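Putative acetyl-CoA acetyltransferase (Thermus thermophilus, PDB 1ULQ) probably catalyses thiolase-type transfer of an acyl group to or from coenzyme A in lipid metabolism. Local coordinates at residues 4-9 and 279-284; 107-112 and 266-271; 311-316 and 380-385. One frame throughout, in Å; residues are numbered along the deposited sequence.

Contact 1: 4-9 and 279-284; sequences AWIVEA and ARVRAI
Ala4 O and Val281 N join the two strands through a nearly straight hydrogen bond of 3.1 Å, the N-H...O angle being 172°. Two residues along strand 4-9, Ile6 uses both of its backbone polar groups toward Ala279. Its N donates to Ala279 O at 2.8 Å. The return bond, from Ala279 N to Ile6 O, is weak at 3.3 Å, and Ile6 makes a further backbone hydrogen bond with Leu278. Ile6 and Ala279 thus form an antiparallel hydrogen-bonded pair, next to the non-hydrogen-bonded pair of Trp5 and Arg280. The backbone groups of that second pair turn outward to the flanking strands: Trp5 bonds with Val265, and Arg280 with Glu398.

Side chains alternate between the faces of the sheet. With Trp5 and Arg280, only the near ends meet: indole CD1 lies 4.0 Å from Arg280 CB. Beyond CB the arginine runs beside the indole without touching it, the guanidinium and ring planes nearly parallel, and NH1 forms a salt bridge with Glu398, a carboxylate that Arg282 NE also engages. On the other face Ile6 places CG1 anti to its carbonyl carbon (chi1 -64°); its side chain and that of Val281 cross at about a right angle, Ile6 CG1 4.1 Å from Val281 CG2. Ala4 CB sits beside Val281 CB at 4.5 Å, and Trp104 of helix 91-104 touches both residues.

The two short segments run at 144° to each other, an antiparallel pairing with marked divergence. Just beyond the pairing, Val7 and Glu8 both face Leu263 in a classic beta bulge. This ladder pairs the first strand of the N-terminal thiolase region with the first strand of the C-terminal one, the meeting of two similarly built halves that is characteristic of the thiolase fold.

Contact 2: 107-112 and 266-271; sequences EGKVYI and SDDYAK
Lys109 runs alongside the start of helix 267-273, its chain extended until a bend at the last carbon turns the ammonium onto Asp268. NZ meets OD1 on its syn lone pair at 3.1 Å and reaches OD2 only weakly, forming a salt bridge. Asp268 CG lies between its own backbone N and carbonyl carbon (chi1 72°), which brings the carboxylate back over the helix start. There Ser266 OG donates to OD1 at 2.8 Å, from above the carboxylate plane, and accepts from Tyr269 N. Ser266 is therefore the N-cap of the helix that leaves strand 256-266, the strand that pairs antiparallel with 110-118 in the thiolase N-terminal region. Ser266 N donates to Lys109 O at 2.8 Å.

Tyr269 swings its ring toward the strand, with CG anti to the backbone N (chi1 -180°). Val110 CG2 sits over the centre of one ring face, a CH-pi contact 3.6 Å from the centroid, while Lys109 CB touches CD1 obliquely at 3.9 Å. One turn further along the helix, His273 meets the Tyr269 ring, and loop residues Val43 and Glu47 pack against it.

Contact 3: 311-316 and 380-385; sequences LSFSDL and FGLATM
Asp315, which lies against Phe380 across the contact, is tied to Ser312 by two bonds: its N donates to Ser312 O at 2.8 Å, and its OD2 accepts from Ser312 N at 2.9 Å. The second bond uses the anti lone pair of OD2, and together they close the turn around the 3-10 segment 313-315. Held this way, Asp315 points its carbonyl oxygen at the Phe380 ring, where O lies near the ring plane at the edge, 3.3 Å from CD1.

No hydrogen bond spans the two segments, so the contact rests on apolar packing. Leu311 comes over one face of the Phe380 ring, its side chain crossing at about a right angle. Its CD1 is 3.9 Å from the ring centroid and displaced toward the rim, a CH-pi contact. Phe380 carries CG anti to its carbonyl carbon (chi1 -56°), which directs the ring toward the turn, with Leu311 over a face and Asp315 O at the edge. Replacing Phe380 by an alanine would probably leave Leu311 CD1 without the ring face it packs on and open a gap beside Asp315.

Further along the strand, Leu382 sets CG anti to its backbone N (chi1 180°) and meets Leu316 obliquely, Leu382 CD2 lying 3.4 Å from Leu316 CD1. Leu316 CD2 also approaches Phe380 CB, at 4.3 Å. Phe313 CE1 reaches the same methyl of Leu382, 4.3 Å from Leu382 CD2.

In the C-terminal thiolase region, the turn connects helix 298-308 to strand 318-321, which is outermost in the sheet of this chain, runs parallel to 380-387 and bonds to it from Gly317 onward. Thr302 of that helix touches Leu382, Leu306 packs on Phe313, and Trp336 of helix 326-336 meets the Phe313 ring.

How the contacts relate
All three contacts belong to one mixed sheet. Contact 1 is buried within the sheet and is largely a backbone ladder, whereas contacts 2 and 3 bring connecting segments against its strands. Contact 2 combines a buried aromatic packing with an exposed salt bridge and a capped helix start; contact 3, partly buried, has no hydrogen bond between its segments and relies on leucine and phenylalanine. Contact 1 touches both others: the Trp5 indole packs on Asp267, Ala270 and Lys271 of the contact 2 helix, and the Arg282 guanidinium lies against Phe380 and Leu311 of contact 3. Contacts 2 and 3, in different thiolase regions, stay about 14 Å apart between nearest atoms.

Contact 1: 4-9 and 279-284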
loop_
_atom_site.group_PDB
_atom_site.type_symbol
_atom_site.label_atom_id
_atom_site.label_comp_id
_atom_site.label_asym_id
_atom_site.label_seq_id
_atom_site.Cartn_x
_atom_site.Cartn_y
_atom_site.Cartn_z
ATOM N N ALA C 4 43.448 -1.876 19.634
ATOM C CA ALA C 4 42.526 -2.275 18.549
ATOM C C ALA C 4 43.134 -2.162 17.138
ATOM O O ALA C 4 43.313 -1.057 16.622
ATOM C CB ALA C 4 41.260 -1.455 18.630
ATOM N N TRP C 5 43.416 -3.305 16.506
ATOM C CA TRP C 5 44.046 -3.338 15.176
ATOM C C TRP C 5 43.204 -3.754 13.989
ATOM O O TRP C 5 42.539 -4.789 14.015
ATOM C CB TRP C 5 45.259 -4.272 15.185
ATOM C CG TRP C 5 46.454 -3.798 15.955
ATOM C CD1 TRP C 5 46.567 -2.658 16.697
ATOM C CD2 TRP C 5 47.704 -4.473 16.063
ATOM N NE1 TRP C 5 47.811 -2.583 17.260
ATOM C CE2 TRP C 5 48.533 -3.684 16.887
ATOM C CE3 TRP C 5 48.205 -5.674 15.541
ATOM C CZ2 TRP C 5 49.836 -4.051 17.201
ATOM C CZ3 TRP C 5 49.495 -6.042 15.852
ATOM C CH2 TRP C 5 50.301 -5.230 16.676
ATOM N N ILE C 6 43.288 -2.965 12.927
ATOM C CA ILE C 6 42.565 -3.252 11.694
ATOM C C ILE C 6 43.440 -4.194 10.894
ATOM O O ILE C 6 44.471 -3.785 10.377
ATOM C CB ILE C 6 42.340 -1.974 10.874
ATOM C CG1 ILE C 6 41.430 -1.015 11.652
ATOM C CG2 ILE C 6 41.736 -2.322 9.531
ATOM C CD1 ILE C 6 41.045 0.234 10.888
ATOM N N VAL C 7 43.023 -5.448 10.782
ATOM C CA VAL C 7 43.811 -6.456 10.083
ATOM C C VAL C 7 43.298 -6.864 8.701
ATOM O O VAL C 7 43.955 -7.621 7.982
ATOM C CB VAL C 7 43.914 -7.709 10.948
ATOM C CG1 VAL C 7 45.046 -8.578 10.462
ATOM C CG2 VAL C 7 44.126 -7.310 12.394
ATOM N N GLU C 8 42.130 -6.361 8.321
ATOM C CA GLU C 8 41.558 -6.701 7.027
ATOM C C GLU C 8 40.431 -5.725 6.709
ATOM O O GLU C 8 39.692 -5.327 7.606
ATOM C CB GLU C 8 41.011 -8.132 7.083
ATOM C CG GLU C 8 41.001 -8.870 5.765
ATOM C CD GLU C 8 42.383 -8.993 5.185
ATOM O OE1 GLU C 8 43.291 -9.447 5.919
ATOM O OE2 GLU C 8 42.557 -8.639 4.001
ATOM N N ALA C 9 40.316 -5.338 5.437
ATOM C CA ALA C 9 39.265 -4.423 4.971
ATOM C C ALA C 9 38.808 -4.840 3.586
ATOM O O ALA C 9 39.633 -5.004 2.689
ATOM C CB ALA C 9 39.774 -3.013 4.921
ATOM N N ALA C 279 46.438 -1.119 10.034
ATOM C CA ALA C 279 46.414 0.141 10.752
ATOM C C ALA C 279 45.906 -0.107 12.162
ATOM O O ALA C 279 45.427 -1.200 12.491
ATOM C CB ALA C 279 45.515 1.129 10.038
ATOM N N ARG C 280 46.009 0.932 12.980
ATOM C CA ARG C 280 45.591 0.907 14.377
ATOM C C ARG C 280 44.573 2.044 14.604
ATOM O O ARG C 280 44.751 3.159 14.100
ATOM C CB ARG C 280 46.838 1.105 15.254
ATOM C CG ARG C 280 46.584 1.543 16.682
ATOM C CD ARG C 280 47.612 2.574 17.184
ATOM N NE ARG C 280 48.990 2.085 17.165
ATOM C CZ ARG C 280 50.021 2.698 17.756
ATOM N NH1 ARG C 280 49.841 3.832 18.430
ATOM N NH2 ARG C 280 51.244 2.183 17.662
ATOM N N VAL C 281 43.498 1.766 15.335
ATOM C CA VAL C 281 42.509 2.802 15.617
ATOM C C VAL C 281 43.044 3.693 16.748
ATOM O O VAL C 281 43.202 3.255 17.892
ATOM C CB VAL C 281 41.160 2.183 16.027
ATOM C CG1 VAL C 281 40.173 3.264 16.384
ATOM C CG2 VAL C 281 40.631 1.352 14.893
ATOM N N ARG C 282 43.339 4.944 16.414
ATOM C CA ARG C 282 43.863 5.881 17.394
ATOM C C ARG C 282 42.799 6.597 18.220
ATOM O O ARG C 282 42.825 6.518 19.444
ATOM C CB ARG C 282 44.757 6.911 16.707
ATOM C CG ARG C 282 46.245 6.602 16.807
ATOM C CD ARG C 282 46.928 7.564 17.766
ATOM N NE ARG C 282 48.371 7.623 17.537
ATOM C CZ ARG C 282 49.188 8.507 18.102
ATOM N NH1 ARG C 282 48.714 9.423 18.941
ATOM N NH2 ARG C 282 50.482 8.474 17.820
ATOM N N ALA C 283 41.872 7.299 17.575
ATOM C CA ALA C 283 40.843 8.000 18.324
ATOM C C ALA C 283 39.561 8.157 17.542
ATOM O O ALA C 283 39.579 8.213 16.308
ATOM C CB ALA C 283 41.348 9.356 18.748
ATOM N N ILE C 284 38.448 8.236 18.269
ATOM C CA ILE C 284 37.133 8.403 17.656
ATOM C C ILE C 284 36.412 9.598 18.279
ATOM O O ILE C 284 36.602 9.899 19.459
ATOM C CB ILE C 284 36.251 7.173 17.874
ATOM C CG1 ILE C 284 37.047 5.906 17.606
ATOM C CG2 ILE C 284 35.072 7.223 16.937
ATOM C CD1 ILE C 284 36.390 4.671 18.178
#

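Contact 2: 107-112 and 266-271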
loop_
_atom_site.group_PDB
_atom_site.type_symbol
_atom_site.label_atom_id
_atom_site.label_comp_id
_atom_site.label_asym_id
_atom_site.label_seq_id
_atom_site.Cartn_x
_atom_site.Cartn_y
_atom_site.Cartn_z
ATOM N N GLU C 107 36.963 -7.051 26.099
ATOM C CA GLU C 107 35.952 -8.086 26.124
ATOM C C GLU C 107 36.422 -9.179 25.182
ATOM O O GLU C 107 37.147 -10.074 25.589
ATOM C CB GLU C 107 34.598 -7.524 25.687
ATOM C CG GLU C 107 34.222 -6.219 26.376
ATOM C CD GLU C 107 32.777 -5.821 26.131
ATOM O OE1 GLU C 107 32.289 -6.049 24.995
ATOM O OE2 GLU C 107 32.140 -5.275 27.070
ATOM N N GLY C 108 36.026 -9.098 23.922
ATOM C CA GLY C 108 36.441 -10.109 22.974
ATOM C C GLY C 108 37.780 -9.726 22.391
ATOM O O GLY C 108 38.344 -8.699 22.781
ATOM N N LYS C 109 38.288 -10.535 21.464
ATOM C CA LYS C 109 39.573 -10.259 20.837
ATOM C C LYS C 109 39.460 -10.078 19.330
ATOM O O LYS C 109 40.384 -9.589 18.675
ATOM C CB LYS C 109 40.553 -11.387 21.149
ATOM C CG LYS C 109 40.833 -11.526 22.632
ATOM C CD LYS C 109 42.138 -12.228 22.890
ATOM C CE LYS C 109 42.608 -11.896 24.275
ATOM N NZ LYS C 109 42.762 -10.416 24.440
ATOM N N VAL C 110 38.314 -10.467 18.784
ATOM C CA VAL C 110 38.065 -10.358 17.352
ATOM C C VAL C 110 36.679 -9.788 17.083
ATOM O O VAL C 110 35.674 -10.393 17.453
ATOM C CB VAL C 110 38.161 -11.735 16.695
ATOM C CG1 VAL C 110 37.755 -11.645 15.246
ATOM C CG2 VAL C 110 39.579 -12.269 16.834
ATOM N N TYR C 111 36.625 -8.629 16.435
ATOM C CA TYR C 111 35.350 -7.984 16.115
ATOM C C TYR C 111 35.263 -7.538 14.653
ATOM O O TYR C 111 36.283 -7.289 14.010
ATOM C CB TYR C 111 35.143 -6.757 16.997
ATOM C CG TYR C 111 34.706 -7.041 18.416
ATOM C CD1 TYR C 111 35.593 -7.557 19.371
ATOM C CD2 TYR C 111 33.404 -6.756 18.820
ATOM C CE1 TYR C 111 35.176 -7.772 20.696
ATOM C CE2 TYR C 111 32.984 -6.966 20.134
ATOM C CZ TYR C 111 33.866 -7.467 21.066
ATOM O OH TYR C 111 33.417 -7.619 22.360
ATOM N N ILE C 112 34.045 -7.437 14.129
ATOM C CA ILE C 112 33.856 -6.973 12.757
ATOM C C ILE C 112 33.045 -5.682 12.756
ATOM O O ILE C 112 32.011 -5.588 13.416
ATOM C CB ILE C 112 33.092 -7.994 11.868
ATOM C CG1 ILE C 112 33.909 -9.268 11.668
ATOM C CG2 ILE C 112 32.805 -7.374 10.505
ATOM C CD1 ILE C 112 33.252 -10.259 10.706
ATOM N N SER C 266 42.415 -7.608 18.724
ATOM C CA SER C 266 43.256 -7.041 19.768
ATOM C C SER C 266 44.707 -7.234 19.333
ATOM O O SER C 266 45.026 -8.188 18.610
ATOM C CB SER C 266 43.015 -7.746 21.110
ATOM O OG SER C 266 43.487 -9.086 21.108
ATOM N N ASP C 267 45.589 -6.338 19.768
ATOM C CA ASP C 267 46.985 -6.443 19.376
ATOM C C ASP C 267 47.596 -7.745 19.866
ATOM O O ASP C 267 48.333 -8.400 19.130
ATOM C CB ASP C 267 47.783 -5.243 19.884
ATOM C CG ASP C 267 47.959 -5.251 21.371
ATOM O OD1 ASP C 267 47.011 -5.650 22.075
ATOM O OD2 ASP C 267 49.040 -4.836 21.836
ATOM N N ASP C 268 47.277 -8.147 21.091
ATOM C CA ASP C 268 47.847 -9.385 21.589
ATOM C C ASP C 268 47.359 -10.579 20.752
ATOM O O ASP C 268 48.106 -11.537 20.551
ATOM C CB ASP C 268 47.533 -9.574 23.078
ATOM C CG ASP C 268 46.091 -9.923 23.333
ATOM O OD1 ASP C 268 45.232 -9.017 23.269
ATOM O OD2 ASP C 268 45.817 -11.117 23.595
ATOM N N TYR C 269 46.129 -10.511 20.242
ATOM C CA TYR C 269 45.581 -11.594 19.424
ATOM C C TYR C 269 46.345 -11.664 18.118
ATOM O O TYR C 269 46.721 -12.747 17.657
ATOM C CB TYR C 269 44.109 -11.353 19.098
ATOM C CG TYR C 269 43.475 -12.449 18.258
ATOM C CD1 TYR C 269 42.824 -13.518 18.863
ATOM C CD2 TYR C 269 43.540 -12.423 16.861
ATOM C CE1 TYR C 269 42.257 -14.535 18.109
ATOM C CE2 TYR C 269 42.971 -13.436 16.091
ATOM C CZ TYR C 269 42.330 -14.492 16.729
ATOM O OH TYR C 269 41.754 -15.517 16.005
ATOM N N ALA C 270 46.558 -10.493 17.522
ATOM C CA ALA C 270 47.280 -10.374 16.253
ATOM C C ALA C 270 48.670 -11.004 16.359
ATOM O O ALA C 270 49.088 -11.775 15.497
ATOM C CB ALA C 270 47.397 -8.909 15.864
ATOM N N LYS C 271 49.377 -10.664 17.428
ATOM C CA LYS C 271 50.711 -11.201 17.664
ATOM C C LYS C 271 50.679 -12.722 17.852
ATOM O O LYS C 271 51.579 -13.436 17.396
ATOM C CB LYS C 271 51.326 -10.539 18.896
ATOM C CG LYS C 271 51.680 -9.071 18.680
ATOM C CD LYS C 271 51.950 -8.380 20.004
ATOM C CE LYS C 271 52.192 -6.895 19.834
ATOM N NZ LYS C 271 52.435 -6.242 21.156
#

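Contact 3: 311-316 and 380-385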
loop_
_atom_site.group_PDB
_atom_site.type_symbol
_atom_site.label_atom_id
_atom_site.label_comp_id
_atom_site.label_asym_id
_atom_site.label_seq_id
_atom_site.Cartn_x
_atom_site.Cartn_y
_atom_site.Cartn_z
ATOM N N LEU C 311 47.003 14.866 18.089
ATOM C CA LEU C 311 47.592 15.208 16.807
ATOM C C LEU C 311 47.034 16.512 16.257
ATOM O O LEU C 311 46.055 17.044 16.771
ATOM C CB LEU C 311 47.353 14.075 15.807
ATOM C CG LEU C 311 47.877 12.700 16.247
ATOM C CD1 LEU C 311 47.584 11.690 15.158
ATOM C CD2 LEU C 311 49.375 12.757 16.529
ATOM N N SER C 312 47.687 17.027 15.220
ATOM C CA SER C 312 47.281 18.267 14.561
ATOM C C SER C 312 46.841 17.861 13.164
ATOM O O SER C 312 47.293 16.839 12.644
ATOM C CB SER C 312 48.458 19.245 14.447
ATOM O OG SER C 312 49.074 19.493 15.699
ATOM N N PHE C 313 45.969 18.656 12.551
ATOM C CA PHE C 313 45.483 18.339 11.210
ATOM C C PHE C 313 46.666 18.113 10.277
ATOM O O PHE C 313 46.622 17.249 9.400
ATOM C CB PHE C 313 44.621 19.475 10.666
ATOM C CG PHE C 313 43.828 19.093 9.456
ATOM C CD1 PHE C 313 42.685 18.316 9.579
ATOM C CD2 PHE C 313 44.234 19.488 8.187
ATOM C CE1 PHE C 313 41.958 17.939 8.455
ATOM C CE2 PHE C 313 43.512 19.111 7.060
ATOM C CZ PHE C 313 42.375 18.338 7.192
ATOM N N SER C 314 47.721 18.895 10.497
ATOM C CA SER C 314 48.946 18.839 9.705
ATOM C C SER C 314 49.707 17.512 9.786
ATOM O O SER C 314 50.548 17.240 8.928
ATOM C CB SER C 314 49.876 19.972 10.130
ATOM O OG SER C 314 50.276 19.792 11.478
ATOM N N ASP C 315 49.432 16.706 10.813
ATOM C CA ASP C 315 50.087 15.403 10.972
ATOM C C ASP C 315 49.394 14.355 10.075
ATOM O O ASP C 315 49.914 13.264 9.874
ATOM C CB ASP C 315 50.026 14.915 12.438
ATOM C CG ASP C 315 50.882 15.753 13.410
ATOM O OD1 ASP C 315 52.112 15.902 13.206
ATOM O OD2 ASP C 315 50.321 16.247 14.410
ATOM N N LEU C 316 48.212 14.686 9.549
ATOM C CA LEU C 316 47.456 13.768 8.684
ATOM C C LEU C 316 48.122 13.628 7.311
ATOM O O LEU C 316 48.463 14.623 6.665
ATOM C CB LEU C 316 46.006 14.264 8.509
ATOM C CG LEU C 316 45.055 14.264 9.713
ATOM C CD1 LEU C 316 43.667 14.695 9.286
ATOM C CD2 LEU C 316 44.975 12.878 10.294
ATOM N N PHE C 380 49.495 8.742 9.446
ATOM C CA PHE C 380 48.204 9.102 10.030
ATOM C C PHE C 380 47.107 9.387 9.024
ATOM O O PHE C 380 47.287 10.195 8.114
ATOM C CB PHE C 380 48.372 10.306 10.948
ATOM C CG PHE C 380 49.388 10.095 12.025
ATOM C CD1 PHE C 380 50.578 10.808 12.026
ATOM C CD2 PHE C 380 49.160 9.174 13.038
ATOM C CE1 PHE C 380 51.531 10.611 13.024
ATOM C CE2 PHE C 380 50.104 8.970 14.038
ATOM C CZ PHE C 380 51.293 9.692 14.029
ATOM N N GLY C 381 45.965 8.730 9.210
ATOM C CA GLY C 381 44.846 8.927 8.314
ATOM C C GLY C 381 43.563 9.311 9.022
ATOM O O GLY C 381 43.319 8.896 10.142
ATOM N N LEU C 382 42.733 10.094 8.348
ATOM C CA LEU C 382 41.468 10.538 8.905
ATOM C C LEU C 382 40.279 10.184 8.004
ATOM O O LEU C 382 40.296 10.445 6.803
ATOM C CB LEU C 382 41.507 12.048 9.109
ATOM C CG LEU C 382 40.238 12.666 9.690
ATOM C CD1 LEU C 382 40.091 12.222 11.146
ATOM C CD2 LEU C 382 40.307 14.180 9.587
ATOM N N ALA C 383 39.248 9.591 8.598
ATOM C CA ALA C 383 38.027 9.219 7.888
ATOM C C ALA C 383 36.870 9.928 8.595
ATOM O O ALA C 383 36.598 9.667 9.770
ATOM C CB ALA C 383 37.825 7.708 7.942
ATOM N N THR C 384 36.189 10.831 7.898
ATOM C CA THR C 384 35.082 11.551 8.522
ATOM C C THR C 384 33.917 11.845 7.565
ATOM O O THR C 384 34.125 12.041 6.373
ATOM C CB THR C 384 35.610 12.836 9.165
ATOM O OG1 THR C 384 34.570 13.451 9.921
ATOM C CG2 THR C 384 36.139 13.778 8.117
ATOM N N MET C 385 32.694 11.855 8.094
ATOM C CA MET C 385 31.486 12.082 7.289
ATOM C C MET C 385 30.441 13.016 7.902
ATOM O O MET C 385 30.397 13.219 9.113
ATOM C CB MET C 385 30.767 10.766 7.035
ATOM C CG MET C 385 31.589 9.673 6.443
ATOM S SD MET C 385 30.556 8.201 6.330
ATOM C CE MET C 385 30.576 7.767 7.998
#